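Local atomic coordinates of DNA helicase assembly protein (Enterobacteria phage T4, PDB entry 1C1K), a protein that loads the replicative helicase onto forked DNA covered by single-stranded DNA-binding protein, coordinating leading- and lagging-strand synthesis during phage replication. Residues Ile109-Ile120 with Ile155-Leu164. Sequence-based numbering, arbitrary orientation.
Sequences IKFKFEEDIRNI and IISFETFILL
Asp116 of helix 109-126 docks on the capped N-terminus of helix 158-168, in a helix-helix crossing of the C-terminal region. The axes of helix segments 109-120 and 158-164 approach to 9.5 Å at 77°. The CG of Asp116 stands anti to the carbonyl carbon (chi1 -74°), which carries OD1 to two donors. Thr160 OG1 donates to Asp116 OD1 at 2.6 Å on the anti side, 20° out of the carboxylate plane, whereas Ser157 N reaches Asp116 OD1 from above that plane over 3.2 Å. Asp116 OD2 accepts from Lys112 NZ, one turn earlier in the same helix, in a salt bridge of 2.7 Å through its syn lone pair, so both carboxylate oxygens are engaged and rotation of the group is restricted. Ser157 is the N-cap residue, and its OG accepts from Thr160 N; a water bridges Thr160 OG1 to Ile109 O. Next to this polar cluster Leu163 CD1 lies over the Phe113 ring face, 3.8 Å from the centroid, a CH-pi contact, while Ile117 CD1 covers the opposite face. Ile120 CD1 meets Leu164 CD1 tip to tip at 3.9 Å, and Leu164 also touches Phe208 of helix 201-216. Within this alpha-helical fold, a steeply crossing helix thus supplies the aspartate that binds a serine N-capped helix start.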
loop_
_atom_site.group_PDB
_atom_site.type_symbol
_atom_site.label_atom_id
_atom_site.label_comp_id
_atom_site.label_asym_id
_atom_site.label_seq_id
_atom_site.Cartn_x
_atom_site.Cartn_y
_atom_site.Cartn_z
ATOM N N ILE A 109 13.116 -0.093 -1.388
ATOM C CA ILE A 109 12.136 -1.111 -1.758
ATOM C C ILE A 109 12.698 -2.410 -2.353
ATOM O O ILE A 109 12.234 -3.498 -2.009
ATOM C CB ILE A 109 11.085 -0.521 -2.737
ATOM C CG1 ILE A 109 9.963 -1.533 -2.974
ATOM C CG2 ILE A 109 11.751 -0.132 -4.049
ATOM C CD1 ILE A 109 8.598 -0.898 -3.114
ATOM N N LYS A 110 13.686 -2.308 -3.234
ATOM C CA LYS A 110 14.253 -3.507 -3.845
ATOM C C LYS A 110 14.949 -4.383 -2.812
ATOM O O LYS A 110 14.783 -5.605 -2.813
ATOM C CB LYS A 110 15.240 -3.138 -4.951
ATOM C CG LYS A 110 15.680 -4.332 -5.782
ATOM C CD LYS A 110 16.716 -3.928 -6.821
ATOM C CE LYS A 110 16.313 -4.365 -8.220
ATOM N NZ LYS A 110 14.835 -4.408 -8.391
ATOM N N PHE A 111 15.732 -3.760 -1.935
ATOM C CA PHE A 111 16.439 -4.499 -0.894
ATOM C C PHE A 111 15.426 -5.120 0.060
ATOM O O PHE A 111 15.595 -6.257 0.501
ATOM C CB PHE A 111 17.379 -3.567 -0.126
ATOM C CG PHE A 111 18.625 -3.192 -0.886
ATOM C CD1 PHE A 111 19.405 -2.112 -0.473
ATOM C CD2 PHE A 111 19.029 -3.920 -2.006
ATOM C CE1 PHE A 111 20.571 -1.763 -1.162
ATOM C CE2 PHE A 111 20.194 -3.578 -2.702
ATOM C CZ PHE A 111 20.966 -2.498 -2.278
ATOM N N LYS A 112 14.369 -4.379 0.378
ATOM C CA LYS A 112 13.342 -4.892 1.272
ATOM C C LYS A 112 12.606 -6.058 0.615
ATOM O O LYS A 112 12.237 -7.016 1.286
ATOM C CB LYS A 112 12.350 -3.784 1.648
ATOM C CG LYS A 112 11.030 -4.285 2.238
ATOM C CD LYS A 112 11.213 -4.939 3.609
ATOM C CE LYS A 112 9.869 -5.185 4.284
ATOM N NZ LYS A 112 10.001 -6.061 5.483
ATOM N N PHE A 113 12.391 -5.968 -0.696
ATOM C CA PHE A 113 11.713 -7.031 -1.443
ATOM C C PHE A 113 12.570 -8.299 -1.333
ATOM O O PHE A 113 12.072 -9.380 -1.015
ATOM C CB PHE A 113 11.556 -6.606 -2.914
ATOM C CG PHE A 113 10.782 -7.579 -3.768
ATOM C CD1 PHE A 113 9.655 -8.236 -3.277
ATOM C CD2 PHE A 113 11.167 -7.812 -5.085
ATOM C CE1 PHE A 113 8.918 -9.110 -4.094
ATOM C CE2 PHE A 113 10.434 -8.686 -5.910
ATOM C CZ PHE A 113 9.313 -9.330 -5.411
ATOM N N GLU A 114 13.868 -8.151 -1.573
ATOM C CA GLU A 114 14.784 -9.281 -1.490
ATOM C C GLU A 114 14.775 -9.871 -0.078
ATOM O O GLU A 114 14.727 -11.090 0.104
ATOM C CB GLU A 114 16.195 -8.832 -1.891
ATOM C CG GLU A 114 16.387 -8.806 -3.410
ATOM C CD GLU A 114 17.511 -7.899 -3.884
ATOM O OE1 GLU A 114 18.345 -7.478 -3.062
ATOM O OE2 GLU A 114 17.560 -7.611 -5.096
ATOM N N GLU A 115 14.816 -9.007 0.926
ATOM C CA GLU A 115 14.795 -9.455 2.314
ATOM C C GLU A 115 13.531 -10.276 2.581
ATOM O O GLU A 115 13.588 -11.381 3.137
ATOM C CB GLU A 115 14.829 -8.240 3.247
ATOM C CG GLU A 115 14.774 -8.575 4.723
ATOM C CD GLU A 115 14.664 -7.338 5.593
ATOM O OE1 GLU A 115 14.509 -6.225 5.042
ATOM O OE2 GLU A 115 14.733 -7.480 6.829
ATOM N N ASP A 116 12.388 -9.729 2.174
ATOM C CA ASP A 116 11.108 -10.397 2.373
ATOM C C ASP A 116 11.062 -11.750 1.665
ATOM O O ASP A 116 10.569 -12.724 2.233
ATOM C CB ASP A 116 9.967 -9.501 1.883
ATOM C CG ASP A 116 9.692 -8.340 2.827
ATOM O OD1 ASP A 116 8.861 -7.473 2.476
ATOM O OD2 ASP A 116 10.300 -8.292 3.922
ATOM N N ILE A 117 11.580 -11.815 0.439
ATOM C CA ILE A 117 11.586 -13.072 -0.306
ATOM C C ILE A 117 12.376 -14.131 0.459
ATOM O O ILE A 117 11.912 -15.256 0.626
ATOM C CB ILE A 117 12.190 -12.891 -1.716
ATOM C CG1 ILE A 117 11.231 -12.074 -2.591
ATOM C CG2 ILE A 117 12.429 -14.245 -2.369
ATOM C CD1 ILE A 117 11.900 -11.413 -3.777
ATOM N N ARG A 118 13.570 -13.774 0.929
ATOM C CA ARG A 118 14.379 -14.725 1.690
ATOM C C ARG A 118 13.601 -15.202 2.905
ATOM O O ARG A 118 13.564 -16.394 3.194
ATOM C CB ARG A 118 15.694 -14.087 2.152
ATOM C CG ARG A 118 16.665 -13.809 1.038
ATOM C CD ARG A 118 17.945 -13.142 1.549
ATOM N NE ARG A 118 18.625 -12.431 0.471
ATOM C CZ ARG A 118 18.794 -11.112 0.422
ATOM N NH1 ARG A 118 18.335 -10.333 1.397
ATOM N NH2 ARG A 118 19.408 -10.572 -0.622
ATOM N N ASN A 119 12.973 -14.276 3.623
ATOM C CA ASN A 119 12.218 -14.656 4.805
ATOM C C ASN A 119 11.027 -15.546 4.456
ATOM O O ASN A 119 10.678 -16.449 5.221
ATOM C CB ASN A 119 11.760 -13.408 5.562
ATOM C CG ASN A 119 12.902 -12.726 6.291
ATOM O OD1 ASN A 119 12.800 -11.572 6.700
ATOM N ND2 ASN A 119 14.002 -13.445 6.454
ATOM N N ILE A 120 10.400 -15.303 3.310
ATOM C CA ILE A 120 9.263 -16.130 2.908
ATOM C C ILE A 120 9.769 -17.537 2.626
ATOM O O ILE A 120 9.130 -18.521 3.005
ATOM C CB ILE A 120 8.575 -15.603 1.628
ATOM C CG1 ILE A 120 7.925 -14.245 1.898
ATOM C CG2 ILE A 120 7.506 -16.596 1.163
ATOM C CD1 ILE A 120 7.567 -13.501 0.633
ATOM N N ILE A 155 5.367 -9.365 8.616
ATOM C CA ILE A 155 6.675 -9.949 8.345
ATOM C C ILE A 155 7.138 -9.456 6.968
ATOM O O ILE A 155 8.334 -9.326 6.710
ATOM C CB ILE A 155 6.607 -11.499 8.376
ATOM C CG1 ILE A 155 6.580 -11.979 9.833
ATOM C CG2 ILE A 155 7.810 -12.100 7.670
ATOM C CD1 ILE A 155 5.489 -12.974 10.136
ATOM N N ILE A 156 6.171 -9.179 6.092
ATOM C CA ILE A 156 6.448 -8.658 4.759
ATOM C C ILE A 156 5.594 -7.414 4.574
ATOM O O ILE A 156 4.592 -7.236 5.262
ATOM C CB ILE A 156 6.128 -9.690 3.639
ATOM C CG1 ILE A 156 4.624 -9.953 3.556
ATOM C CG2 ILE A 156 6.909 -10.976 3.890
ATOM C CD1 ILE A 156 4.245 -10.910 2.428
ATOM N N SER A 157 5.995 -6.552 3.651
ATOM C CA SER A 157 5.278 -5.305 3.409
ATOM C C SER A 157 4.205 -5.390 2.330
ATOM O O SER A 157 4.103 -6.383 1.601
ATOM C CB SER A 157 6.279 -4.220 3.019
ATOM O OG SER A 157 6.838 -4.521 1.756
ATOM N N PHE A 158 3.403 -4.335 2.235
ATOM C CA PHE A 158 2.352 -4.265 1.230
ATOM C C PHE A 158 3.008 -4.206 -0.143
ATOM O O PHE A 158 2.513 -4.798 -1.098
ATOM C CB PHE A 158 1.495 -3.010 1.430
ATOM C CG PHE A 158 0.278 -3.233 2.281
ATOM C CD1 PHE A 158 0.384 -3.291 3.666
ATOM C CD2 PHE A 158 -0.977 -3.375 1.701
ATOM C CE1 PHE A 158 -0.741 -3.484 4.460
ATOM C CE2 PHE A 158 -2.106 -3.569 2.485
ATOM C CZ PHE A 158 -1.988 -3.623 3.868
ATOM N N GLU A 159 4.125 -3.489 -0.248
ATOM C CA GLU A 159 4.812 -3.373 -1.530
ATOM C C GLU A 159 5.307 -4.744 -1.990
ATOM O O GLU A 159 5.231 -5.070 -3.174
ATOM C CB GLU A 159 5.978 -2.378 -1.433
ATOM C CG GLU A 159 5.541 -0.923 -1.226
ATOM C CD GLU A 159 5.248 -0.602 0.226
ATOM O OE1 GLU A 159 5.569 -1.435 1.099
ATOM O OE2 GLU A 159 4.697 0.482 0.503
ATOM N N THR A 160 5.813 -5.544 -1.053
ATOM C CA THR A 160 6.292 -6.878 -1.388
ATOM C C THR A 160 5.117 -7.733 -1.850
ATOM O O THR A 160 5.209 -8.425 -2.861
ATOM C CB THR A 160 6.969 -7.556 -0.180
ATOM O OG1 THR A 160 8.282 -7.011 -0.014
ATOM C CG2 THR A 160 7.076 -9.068 -0.397
ATOM N N PHE A 161 4.011 -7.672 -1.120
ATOM C CA PHE A 161 2.827 -8.445 -1.483
ATOM C C PHE A 161 2.377 -8.079 -2.899
ATOM O O PHE A 161 2.083 -8.954 -3.723
ATOM C CB PHE A 161 1.689 -8.170 -0.493
ATOM C CG PHE A 161 0.618 -9.232 -0.484
ATOM C CD1 PHE A 161 -0.407 -9.217 -1.430
ATOM C CD2 PHE A 161 0.634 -10.250 0.473
ATOM C CE1 PHE A 161 -1.403 -10.199 -1.424
ATOM C CE2 PHE A 161 -0.357 -11.238 0.489
ATOM C CZ PHE A 161 -1.377 -11.210 -0.464
ATOM N N ILE A 162 2.339 -6.783 -3.197
ATOM C CA ILE A 162 1.904 -6.349 -4.514
ATOM C C ILE A 162 2.940 -6.678 -5.584
ATOM O O ILE A 162 2.592 -6.953 -6.729
ATOM C CB ILE A 162 1.551 -4.843 -4.505
ATOM C CG1 ILE A 162 0.323 -4.625 -3.614
ATOM C CG2 ILE A 162 1.237 -4.357 -5.918
ATOM C CD1 ILE A 162 0.099 -3.184 -3.197
ATOM N N LEU A 163 4.215 -6.673 -5.220
ATOM C CA LEU A 163 5.251 -7.022 -6.185
ATOM C C LEU A 163 5.103 -8.509 -6.547
ATOM O O LEU A 163 5.177 -8.883 -7.717
ATOM C CB LEU A 163 6.642 -6.744 -5.597
ATOM C CG LEU A 163 7.147 -5.301 -5.763
ATOM C CD1 LEU A 163 8.292 -5.049 -4.794
ATOM C CD2 LEU A 163 7.591 -5.062 -7.197
ATOM N N LEU A 164 4.889 -9.353 -5.543
ATOM C CA LEU A 164 4.712 -10.780 -5.790
ATOM C C LEU A 164 3.464 -10.973 -6.659
ATOM O O LEU A 164 3.464 -11.757 -7.607
ATOM C CB LEU A 164 4.546 -11.533 -4.466
ATOM C CG LEU A 164 5.777 -11.630 -3.556
ATOM C CD1 LEU A 164 5.348 -12.043 -2.158
ATOM C CD2 LEU A 164 6.763 -12.636 -4.128
HETATM O O HOH W 1 9.357 -4.465 -0.971
HETATM O O HOH W 2 10.699 -10.234 5.897
#